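Long-range contact in alpha-galactosidase (Lactobacillus brevis, PDB 3MI6), which probably hydrolyses terminal, non-reducing alpha-D-galactose residues from alpha-galactosides such as galactose oligosaccharides, galactomannans and galactolipids: residues N9-I22 against Q33-Y46. Residues are numbered along the deposited sequence; the frame is centred on the assembly and turned at random.
Sequences NLTFHLQTDHTSYI and QIYYGPRIHVQPTY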
ATOM      1  N   ASN D   9     -45.020   1.489 -15.695  1.00 50.33           N
ATOM      2  CA  ASN D   9     -44.252   1.757 -14.475  1.00 50.88           C
ATOM      3  C   ASN D   9     -43.268   2.907 -14.612  1.00 49.12           C
ATOM      4  O   ASN D   9     -42.587   3.270 -13.648  1.00 50.60           O
ATOM      5  CB  ASN D   9     -43.484   0.520 -14.027  1.00 48.87           C
ATOM      6  CG  ASN D   9     -44.386  -0.570 -13.561  1.00 51.30           C
ATOM      7  OD1 ASN D   9     -44.746  -0.629 -12.388  1.00 54.08           O
ATOM      8  ND2 ASN D   9     -44.769  -1.450 -14.476  1.00 50.86           N
ATOM      9  N   LEU D  10     -43.189   3.468 -15.810  1.00 45.31           N
ATOM     10  CA  LEU D  10     -42.293   4.585 -16.061  1.00 46.59           C
ATOM     11  C   LEU D  10     -40.859   4.185 -15.692  1.00 47.56           C
ATOM     12  O   LEU D  10     -40.114   4.927 -15.037  1.00 43.10           O
ATOM     13  CB  LEU D  10     -42.762   5.845 -15.319  1.00 46.79           C
ATOM     14  CG  LEU D  10     -44.154   6.390 -15.690  1.00 45.38           C
ATOM     15  CD1 LEU D  10     -44.480   7.654 -14.910  1.00 40.83           C
ATOM     16  CD2 LEU D  10     -44.248   6.654 -17.167  1.00 44.32           C
ATOM     17  N   THR D  11     -40.506   2.982 -16.134  1.00 46.90           N
ATOM     18  CA  THR D  11     -39.160   2.466 -16.033  1.00 42.14           C
ATOM     19  C   THR D  11     -38.428   2.661 -17.356  1.00 44.29           C
ATOM     20  O   THR D  11     -38.778   2.067 -18.375  1.00 44.47           O
ATOM     21  CB  THR D  11     -39.174   0.986 -15.717  1.00 44.13           C
ATOM     22  OG1 THR D  11     -39.923   0.771 -14.519  1.00 47.99           O
ATOM     23  CG2 THR D  11     -37.769   0.492 -15.524  1.00 44.95           C
ATOM     24  N   PHE D  12     -37.408   3.507 -17.324  1.00 43.29           N
ATOM     25  CA  PHE D  12     -36.584   3.781 -18.478  1.00 38.58           C
ATOM     26  C   PHE D  12     -35.291   3.027 -18.331  1.00 38.89           C
ATOM     27  O   PHE D  12     -34.623   3.105 -17.300  1.00 37.67           O
ATOM     28  CB  PHE D  12     -36.329   5.278 -18.578  1.00 38.94           C
ATOM     29  CG  PHE D  12     -37.586   6.077 -18.609  1.00 42.18           C
ATOM     30  CD1 PHE D  12     -38.159   6.439 -19.816  1.00 41.23           C
ATOM     31  CD2 PHE D  12     -38.230   6.418 -17.433  1.00 40.53           C
ATOM     32  CE1 PHE D  12     -39.329   7.150 -19.847  1.00 42.19           C
ATOM     33  CE2 PHE D  12     -39.400   7.131 -17.459  1.00 41.95           C
ATOM     34  CZ  PHE D  12     -39.951   7.501 -18.669  1.00 43.29           C
ATOM     35  N   HIS D  13     -34.949   2.308 -19.388  1.00 37.05           N
ATOM     36  CA  HIS D  13     -33.857   1.382 -19.380  1.00 35.52           C
ATOM     37  C   HIS D  13     -33.130   1.533 -20.704  1.00 38.76           C
ATOM     38  O   HIS D  13     -33.650   1.195 -21.753  1.00 39.53           O
ATOM     39  CB  HIS D  13     -34.435  -0.018 -19.216  1.00 37.79           C
ATOM     40  CG  HIS D  13     -33.413  -1.102 -19.068  1.00 40.72           C
ATOM     41  ND1 HIS D  13     -32.233  -1.127 -19.783  1.00 40.79           N
ATOM     42  CD2 HIS D  13     -33.425  -2.233 -18.322  1.00 40.16           C
ATOM     43  CE1 HIS D  13     -31.553  -2.215 -19.469  1.00 40.96           C
ATOM     44  NE2 HIS D  13     -32.252  -2.901 -18.581  1.00 40.04           N
ATOM     45  N   LEU D  14     -31.919   2.068 -20.638  1.00 39.01           N
ATOM     46  CA  LEU D  14     -31.046   2.214 -21.791  1.00 37.82           C
ATOM     47  C   LEU D  14     -30.083   1.001 -21.978  1.00 41.43           C
ATOM     48  O   LEU D  14     -29.399   0.577 -21.035  1.00 42.77           O
ATOM     49  CB  LEU D  14     -30.260   3.516 -21.637  1.00 39.12           C
ATOM     50  CG  LEU D  14     -30.998   4.850 -21.874  1.00 41.04           C
ATOM     51  CD1 LEU D  14     -32.078   5.120 -20.847  1.00 33.97           C
ATOM     52  CD2 LEU D  14     -30.006   6.024 -21.929  1.00 38.79           C
ATOM     53  N   GLN D  15     -30.049   0.435 -23.186  1.00 39.50           N
ATOM     54  CA  GLN D  15     -29.152  -0.681 -23.511  1.00 37.08           C
ATOM     55  C   GLN D  15     -28.206  -0.379 -24.662  1.00 39.32           C
ATOM     56  O   GLN D  15     -28.636  -0.133 -25.797  1.00 38.18           O
ATOM     57  CB  GLN D  15     -29.926  -1.951 -23.854  1.00 35.48           C
ATOM     58  CG  GLN D  15     -30.546  -2.650 -22.661  1.00 37.27           C
ATOM     59  CD  GLN D  15     -30.953  -4.063 -22.996  1.00 38.33           C
ATOM     60  OE1 GLN D  15     -31.411  -4.335 -24.101  1.00 39.78           O
ATOM     61  NE2 GLN D  15     -30.774  -4.974 -22.053  1.00 37.45           N
ATOM     62  N   THR D  16     -26.911  -0.399 -24.362  1.00 38.23           N
ATOM     63  CA  THR D  16     -25.896  -0.346 -25.396  1.00 37.76           C
ATOM     64  C   THR D  16     -25.533  -1.801 -25.728  1.00 41.14           C
ATOM     65  O   THR D  16     -26.165  -2.735 -25.218  1.00 41.81           O
ATOM     66  CB  THR D  16     -24.663   0.456 -24.929  1.00 39.07           C
ATOM     67  OG1 THR D  16     -24.316   0.078 -23.591  1.00 40.68           O
ATOM     68  CG2 THR D  16     -24.968   1.925 -24.923  1.00 38.94           C
ATOM     69  N   ASP D  17     -24.539  -2.017 -26.575  1.00 37.36           N
ATOM     70  CA  ASP D  17     -24.122  -3.381 -26.818  1.00 38.06           C
ATOM     71  C   ASP D  17     -23.789  -4.164 -25.530  1.00 42.84           C
ATOM     72  O   ASP D  17     -24.092  -5.362 -25.441  1.00 42.69           O
ATOM     73  CB  ASP D  17     -22.983  -3.432 -27.830  1.00 38.67           C
ATOM     74  CG  ASP D  17     -23.457  -3.130 -29.237  1.00 40.90           C
ATOM     75  OD1 ASP D  17     -24.692  -3.035 -29.409  1.00 42.89           O
ATOM     76  OD2 ASP D  17     -22.619  -2.990 -30.162  1.00 41.12           O
ATOM     77  N   HIS D  18     -23.215  -3.500 -24.520  1.00 41.45           N
ATOM     78  CA  HIS D  18     -22.746  -4.216 -23.326  1.00 38.80           C
ATOM     79  C   HIS D  18     -23.151  -3.607 -21.985  1.00 39.73           C
ATOM     80  O   HIS D  18     -22.893  -4.194 -20.933  1.00 39.02           O
ATOM     81  CB  HIS D  18     -21.228  -4.427 -23.390  1.00 35.63           C
ATOM     82  CG  HIS D  18     -20.760  -4.958 -24.707  1.00 39.31           C
ATOM     83  ND1 HIS D  18     -20.329  -4.140 -25.728  1.00 41.17           N
ATOM     84  CD2 HIS D  18     -20.691  -6.224 -25.184  1.00 41.56           C
ATOM     85  CE1 HIS D  18     -20.006  -4.879 -26.775  1.00 41.31           C
ATOM     86  NE2 HIS D  18     -20.212  -6.148 -26.471  1.00 39.78           N
ATOM     87  N   THR D  19     -23.793  -2.445 -22.005  1.00 38.35           N
ATOM     88  CA  THR D  19     -24.185  -1.819 -20.747  1.00 36.02           C
ATOM     89  C   THR D  19     -25.699  -1.595 -20.571  1.00 37.89           C
ATOM     90  O   THR D  19     -26.469  -1.615 -21.537  1.00 38.87           O
ATOM     91  CB  THR D  19     -23.366  -0.520 -20.485  1.00 36.99           C
ATOM     92  OG1 THR D  19     -23.939   0.600 -21.167  1.00 35.93           O
ATOM     93  CG2 THR D  19     -21.936  -0.699 -20.963  1.00 40.17           C
ATOM     94  N   SER D  20     -26.110  -1.390 -19.323  1.00 35.69           N
ATOM     95  CA  SER D  20     -27.489  -1.044 -19.007  1.00 36.70           C
ATOM     96  C   SER D  20     -27.532   0.091 -18.011  1.00 36.98           C
ATOM     97  O   SER D  20     -27.095  -0.054 -16.878  1.00 39.65           O
ATOM     98  CB  SER D  20     -28.244  -2.240 -18.406  1.00 38.61           C
ATOM     99  OG  SER D  20     -28.439  -3.271 -19.359  1.00 39.45           O
ATOM    100  N   TYR D  21     -28.067   1.223 -18.438  1.00 38.45           N
ATOM    101  CA  TYR D  21     -28.361   2.340 -17.556  1.00 33.66           C
ATOM    102  C   TYR D  21     -29.876   2.287 -17.344  1.00 35.79           C
ATOM    103  O   TYR D  21     -30.636   2.325 -18.304  1.00 36.82           O
ATOM    104  CB  TYR D  21     -27.951   3.629 -18.266  1.00 34.23           C
ATOM    105  CG  TYR D  21     -27.907   4.898 -17.430  1.00 33.49           C
ATOM    106  CD1 TYR D  21     -29.071   5.527 -17.017  1.00 32.56           C
ATOM    107  CD2 TYR D  21     -26.693   5.499 -17.110  1.00 33.07           C
ATOM    108  CE1 TYR D  21     -29.032   6.687 -16.280  1.00 33.37           C
ATOM    109  CE2 TYR D  21     -26.640   6.664 -16.383  1.00 31.09           C
ATOM    110  CZ  TYR D  21     -27.812   7.259 -15.971  1.00 34.09           C
ATOM    111  OH  TYR D  21     -27.762   8.419 -15.235  1.00 34.19           O
ATOM    112  N   ILE D  22     -30.315   2.163 -16.098  1.00 33.95           N
ATOM    113  CA  ILE D  22     -31.730   2.024 -15.803  1.00 33.74           C
ATOM    114  C   ILE D  22     -32.165   3.016 -14.725  1.00 37.32           C
ATOM    115  O   ILE D  22     -31.535   3.100 -13.662  1.00 36.64           O
ATOM    116  CB  ILE D  22     -32.056   0.619 -15.271  1.00 35.55           C
ATOM    117  CG1 ILE D  22     -31.480  -0.467 -16.178  1.00 38.55           C
ATOM    118  CG2 ILE D  22     -33.550   0.437 -15.093  1.00 36.32           C
ATOM    119  CD1 ILE D  22     -31.504  -1.870 -15.525  1.00 34.77           C
ATOM    120  N   GLN D  33     -32.507   6.520  -9.814  1.00 39.66           N
ATOM    121  CA  GLN D  33     -31.491   5.745 -10.502  1.00 36.25           C
ATOM    122  C   GLN D  33     -31.535   4.340  -9.947  1.00 36.50           C
ATOM    123  O   GLN D  33     -31.621   4.162  -8.734  1.00 34.46           O
ATOM    124  CB  GLN D  33     -30.134   6.389 -10.262  1.00 35.35           C
ATOM    125  CG  GLN D  33     -28.979   5.488 -10.422  1.00 32.08           C
ATOM    126  CD  GLN D  33     -28.773   5.062 -11.841  1.00 33.68           C
ATOM    127  OE1 GLN D  33     -29.175   5.745 -12.797  1.00 33.03           O
ATOM    128  NE2 GLN D  33     -28.122   3.921 -11.999  1.00 35.61           N
ATOM    129  N   ILE D  34     -31.517   3.344 -10.829  1.00 34.34           N
ATOM    130  CA  ILE D  34     -31.610   1.954 -10.386  1.00 38.41           C
ATOM    131  C   ILE D  34     -30.276   1.197 -10.548  1.00 36.16           C
ATOM    132  O   ILE D  34     -29.835   0.494  -9.643  1.00 32.16           O
ATOM    133  CB  ILE D  34     -32.731   1.176 -11.141  1.00 39.43           C
ATOM    134  CG1 ILE D  34     -33.991   2.018 -11.266  1.00 39.99           C
ATOM    135  CG2 ILE D  34     -33.075  -0.126 -10.430  1.00 38.88           C
ATOM    136  CD1 ILE D  34     -35.149   1.237 -11.786  1.00 41.15           C
ATOM    137  N   TYR D  35     -29.638   1.345 -11.703  1.00 33.43           N
ATOM    138  CA  TYR D  35     -28.470   0.538 -12.003  1.00 35.56           C
ATOM    139  C   TYR D  35     -27.716   0.987 -13.253  1.00 35.38           C
ATOM    140  O   TYR D  35     -28.321   1.329 -14.267  1.00 35.05           O
ATOM    141  CB  TYR D  35     -28.883  -0.927 -12.152  1.00 33.75           C
ATOM    142  CG  TYR D  35     -27.807  -1.769 -12.770  1.00 35.66           C
ATOM    143  CD1 TYR D  35     -26.790  -2.322 -11.989  1.00 37.34           C
ATOM    144  CD2 TYR D  35     -27.789  -2.004 -14.136  1.00 33.60           C
ATOM    145  CE1 TYR D  35     -25.784  -3.102 -12.568  1.00 33.86           C
ATOM    146  CE2 TYR D  35     -26.798  -2.765 -14.714  1.00 35.46           C
ATOM    147  CZ  TYR D  35     -25.799  -3.309 -13.930  1.00 35.45           C
ATOM    148  OH  TYR D  35     -24.825  -4.068 -14.522  1.00 37.01           O
ATOM    149  N   TYR D  36     -26.390   0.984 -13.175  1.00 34.20           N
ATOM    150  CA  TYR D  36     -25.547   1.278 -14.337  1.00 33.47           C
ATOM    151  C   TYR D  36     -24.368   0.346 -14.202  1.00 34.47           C
ATOM    152  O   TYR D  36     -23.688   0.337 -13.176  1.00 32.74           O
ATOM    153  CB  TYR D  36     -25.122   2.755 -14.374  1.00 30.23           C
ATOM    154  CG  TYR D  36     -24.352   3.186 -15.615  1.00 30.34           C
ATOM    155  CD1 TYR D  36     -24.455   2.487 -16.812  1.00 32.08           C
ATOM    156  CD2 TYR D  36     -23.534   4.312 -15.589  1.00 29.59           C
ATOM    157  CE1 TYR D  36     -23.743   2.890 -17.954  1.00 31.19           C
ATOM    158  CE2 TYR D  36     -22.817   4.723 -16.720  1.00 30.13           C
ATOM    159  CZ  TYR D  36     -22.920   4.009 -17.900  1.00 30.32           C
ATOM    160  OH  TYR D  36     -22.201   4.424 -19.014  1.00 28.04           O
ATOM    161  N   GLY D  37     -24.165  -0.488 -15.213  1.00 34.92           N
ATOM    162  CA  GLY D  37     -23.218  -1.581 -15.102  1.00 35.37           C
ATOM    163  C   GLY D  37     -23.240  -2.399 -16.370  1.00 36.58           C
ATOM    164  O   GLY D  37     -23.756  -1.942 -17.384  1.00 36.84           O
ATOM    165  N   PRO D  38     -22.664  -3.611 -16.334  1.00 39.00           N
ATOM    166  CA  PRO D  38     -22.798  -4.468 -17.518  1.00 39.27           C
ATOM    167  C   PRO D  38     -24.280  -4.658 -17.875  1.00 39.44           C
ATOM    168  O   PRO D  38     -25.148  -4.511 -17.007  1.00 37.90           O
ATOM    169  CB  PRO D  38     -22.175  -5.791 -17.060  1.00 38.40           C
ATOM    170  CG  PRO D  38     -21.260  -5.425 -15.942  1.00 35.20           C
ATOM    171  CD  PRO D  38     -21.855  -4.237 -15.269  1.00 36.60           C
ATOM    172  N   ARG D  39     -24.564  -4.973 -19.135  1.00 39.04           N
ATOM    173  CA  ARG D  39     -25.939  -5.160 -19.583  1.00 37.75           C
ATOM    174  C   ARG D  39     -26.703  -6.214 -18.775  1.00 39.72           C
ATOM    175  O   ARG D  39     -26.177  -7.289 -18.466  1.00 41.46           O
ATOM    176  CB  ARG D  39     -25.960  -5.509 -21.069  1.00 36.78           C
ATOM    177  CG  ARG D  39     -27.360  -5.529 -21.680  1.00 40.38           C
ATOM    178  CD  ARG D  39     -27.301  -5.251 -23.186  1.00 39.39           C
ATOM    179  NE  ARG D  39     -28.501  -5.660 -23.914  1.00 37.64           N
ATOM    180  CZ  ARG D  39     -28.510  -5.887 -25.223  1.00 39.99           C
ATOM    181  NH1 ARG D  39     -27.385  -5.752 -25.910  1.00 45.14           N
ATOM    182  NH2 ARG D  39     -29.621  -6.264 -25.843  1.00 36.30           N
ATOM    183  N   ILE D  40     -27.944  -5.898 -18.419  1.00 40.78           N
ATOM    184  CA  ILE D  40     -28.842  -6.881 -17.815  1.00 40.88           C
ATOM    185  C   ILE D  40     -30.191  -6.841 -18.529  1.00 39.70           C
ATOM    186  O   ILE D  40     -30.471  -5.921 -19.278  1.00 38.50           O
ATOM    187  CB  ILE D  40     -28.992  -6.714 -16.275  1.00 37.33           C
ATOM    188  CG1 ILE D  40     -29.883  -5.527 -15.912  1.00 37.29           C
ATOM    189  CG2 ILE D  40     -27.637  -6.593 -15.618  1.00 36.35           C
ATOM    190  CD1 ILE D  40     -30.052  -5.328 -14.420  1.00 35.78           C
ATOM    191  N   HIS D  41     -31.019  -7.849 -18.300  1.00 44.25           N
ATOM    192  CA  HIS D  41     -32.237  -8.019 -19.086  1.00 44.71           C
ATOM    193  C   HIS D  41     -33.279  -6.944 -18.830  1.00 41.46           C
ATOM    194  O   HIS D  41     -33.385  -6.428 -17.723  1.00 43.19           O
ATOM    195  CB  HIS D  41     -32.840  -9.402 -18.829  1.00 46.39           C
ATOM    196  CG  HIS D  41     -32.407 -10.438 -19.813  1.00 47.01           C
ATOM    197  ND1 HIS D  41     -31.716 -11.569 -19.444  1.00 51.05           N
ATOM    198  CD2 HIS D  41     -32.561 -10.511 -21.155  1.00 48.77           C
ATOM    199  CE1 HIS D  41     -31.465 -12.300 -20.517  1.00 51.79           C
ATOM    200  NE2 HIS D  41     -31.968 -11.681 -21.569  1.00 49.30           N
ATOM    201  N   VAL D  42     -34.058  -6.613 -19.853  1.00 40.07           N
ATOM    202  CA  VAL D  42     -35.183  -5.698 -19.660  1.00 43.23           C
ATOM    203  C   VAL D  42     -36.297  -6.328 -18.817  1.00 46.65           C
ATOM    204  O   VAL D  42     -36.646  -7.496 -19.005  1.00 49.08           O
ATOM    205  CB  VAL D  42     -35.782  -5.197 -20.997  1.00 43.02           C
ATOM    206  CG1 VAL D  42     -36.947  -4.276 -20.714  1.00 42.12           C
ATOM    207  CG2 VAL D  42     -34.727  -4.474 -21.827  1.00 40.94           C
ATOM    208  N   GLN D  43     -36.847  -5.549 -17.891  1.00 45.33           N
ATOM    209  CA  GLN D  43     -37.871  -6.023 -16.973  1.00 44.83           C
ATOM    210  C   GLN D  43     -38.759  -4.849 -16.631  1.00 48.19           C
ATOM    211  O   GLN D  43     -38.282  -3.721 -16.575  1.00 48.08           O
ATOM    212  CB  GLN D  43     -37.241  -6.552 -15.689  1.00 44.62           C
ATOM    213  CG  GLN D  43     -36.440  -7.827 -15.850  1.00 46.33           C
ATOM    214  CD  GLN D  43     -37.255  -9.074 -15.560  1.00 53.07           C
ATOM    215  OE1 GLN D  43     -38.473  -9.104 -15.776  1.00 53.80           O
ATOM    216  NE2 GLN D  43     -36.583 -10.118 -15.069  1.00 50.70           N
ATOM    217  N   PRO D  44     -40.050  -5.109 -16.379  1.00 50.35           N
ATOM    218  CA  PRO D  44     -41.023  -4.028 -16.209  1.00 50.36           C
ATOM    219  C   PRO D  44     -40.673  -3.188 -15.004  1.00 48.38           C
ATOM    220  O   PRO D  44     -40.712  -1.964 -15.042  1.00 51.06           O
ATOM    221  CB  PRO D  44     -42.332  -4.779 -15.942  1.00 50.19           C
ATOM    222  CG  PRO D  44     -42.100  -6.155 -16.444  1.00 45.83           C
ATOM    223  CD  PRO D  44     -40.666  -6.428 -16.176  1.00 47.05           C
ATOM    224  N   THR D  45     -40.324  -3.871 -13.928  1.00 48.26           N
ATOM    225  CA  THR D  45     -40.013  -3.223 -12.678  1.00 47.47           C
ATOM    226  C   THR D  45     -38.851  -3.981 -12.024  1.00 49.46           C
ATOM    227  O   THR D  45     -38.611  -5.147 -12.344  1.00 48.59           O
ATOM    228  CB  THR D  45     -41.243  -3.222 -11.763  1.00 53.05           C
ATOM    229  OG1 THR D  45     -41.051  -2.295 -10.691  1.00 56.75           O
ATOM    230  CG2 THR D  45     -41.492  -4.620 -11.199  1.00 56.12           C
ATOM    231  N   TYR D  46     -38.117  -3.305 -11.139  1.00 50.49           N
ATOM    232  CA  TYR D  46     -37.015  -3.912 -10.398  1.00 46.30           C
ATOM    233  C   TYR D  46     -37.256  -3.736  -8.900  1.00 48.79           C
ATOM    234  O   TYR D  46     -36.491  -3.073  -8.214  1.00 46.11           O
ATOM    235  CB  TYR D  46     -35.674  -3.296 -10.811  1.00 41.95           C
ATOM    236  CG  TYR D  46     -35.300  -3.525 -12.266  1.00 40.24           C
ATOM    237  CD1 TYR D  46     -35.716  -2.656 -13.255  1.00 41.94           C
ATOM    238  CD2 TYR D  46     -34.524  -4.606 -12.643  1.00 40.46           C
ATOM    239  CE1 TYR D  46     -35.385  -2.863 -14.575  1.00 39.42           C
ATOM    240  CE2 TYR D  46     -34.191  -4.819 -13.967  1.00 39.21           C
ATOM    241  CZ  TYR D  46     -34.625  -3.940 -14.926  1.00 38.61           C
ATOM    242  OH  TYR D  46     -34.293  -4.139 -16.249  1.00 40.13           O
TER
HETATM  243  O   HOH W   1     -22.353   2.678 -21.197  1.00 31.52           O
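Ile-22 and Tyr-46 meet at about a right angle, an instance of a chain that leaves a sheet edge and folds back over the sheet's own face. With CG anti to the carbonyl carbon (chi1 -63°), the Tyr-46 ring extends inward until its CZ lies 3.8 Å from Ile-22 CD1; the same methyl meets Ile-40 CD1 at 3.9 Å. The phenol OH donates to His-41 O (2.9 Å), in the carbonyl plane, and also lies at the edge of the His-13 imidazole. Replacing Tyr-46 with an alanine would probably open a gap beside Ile-22 and leave His-41 O without this donor. Further along, Ser-20 OG receives Ile-40 N (2.8 Å), while Thr-11 OG1 donates to Pro-44 O (2.9 Å), so hydroxyls from strands 11-15 and 19-25 hold the returning backbone. Arg-39, extended from CG to NE, crosses Gln-15, its guanidinium plane turned 71° from the amide, and NH1 reaches Asp-17 O weakly. On the other face, the edge of Tyr-21 points at the face of Tyr-36 in an edge-to-face pair (centroids 4.9 Å apart), with Tyr-21 CD2 over the ring centre; Tyr-300 of strand 290-301 also packs on Tyr-36. Ile-22 O accepts from both Ile-34 N and Tyr-35 N, a classic beta bulge in the antiparallel hairpin of strands 19-25 and 31-36, which belongs to the four-stranded meander at the start of this family 36 glycoside hydrolase.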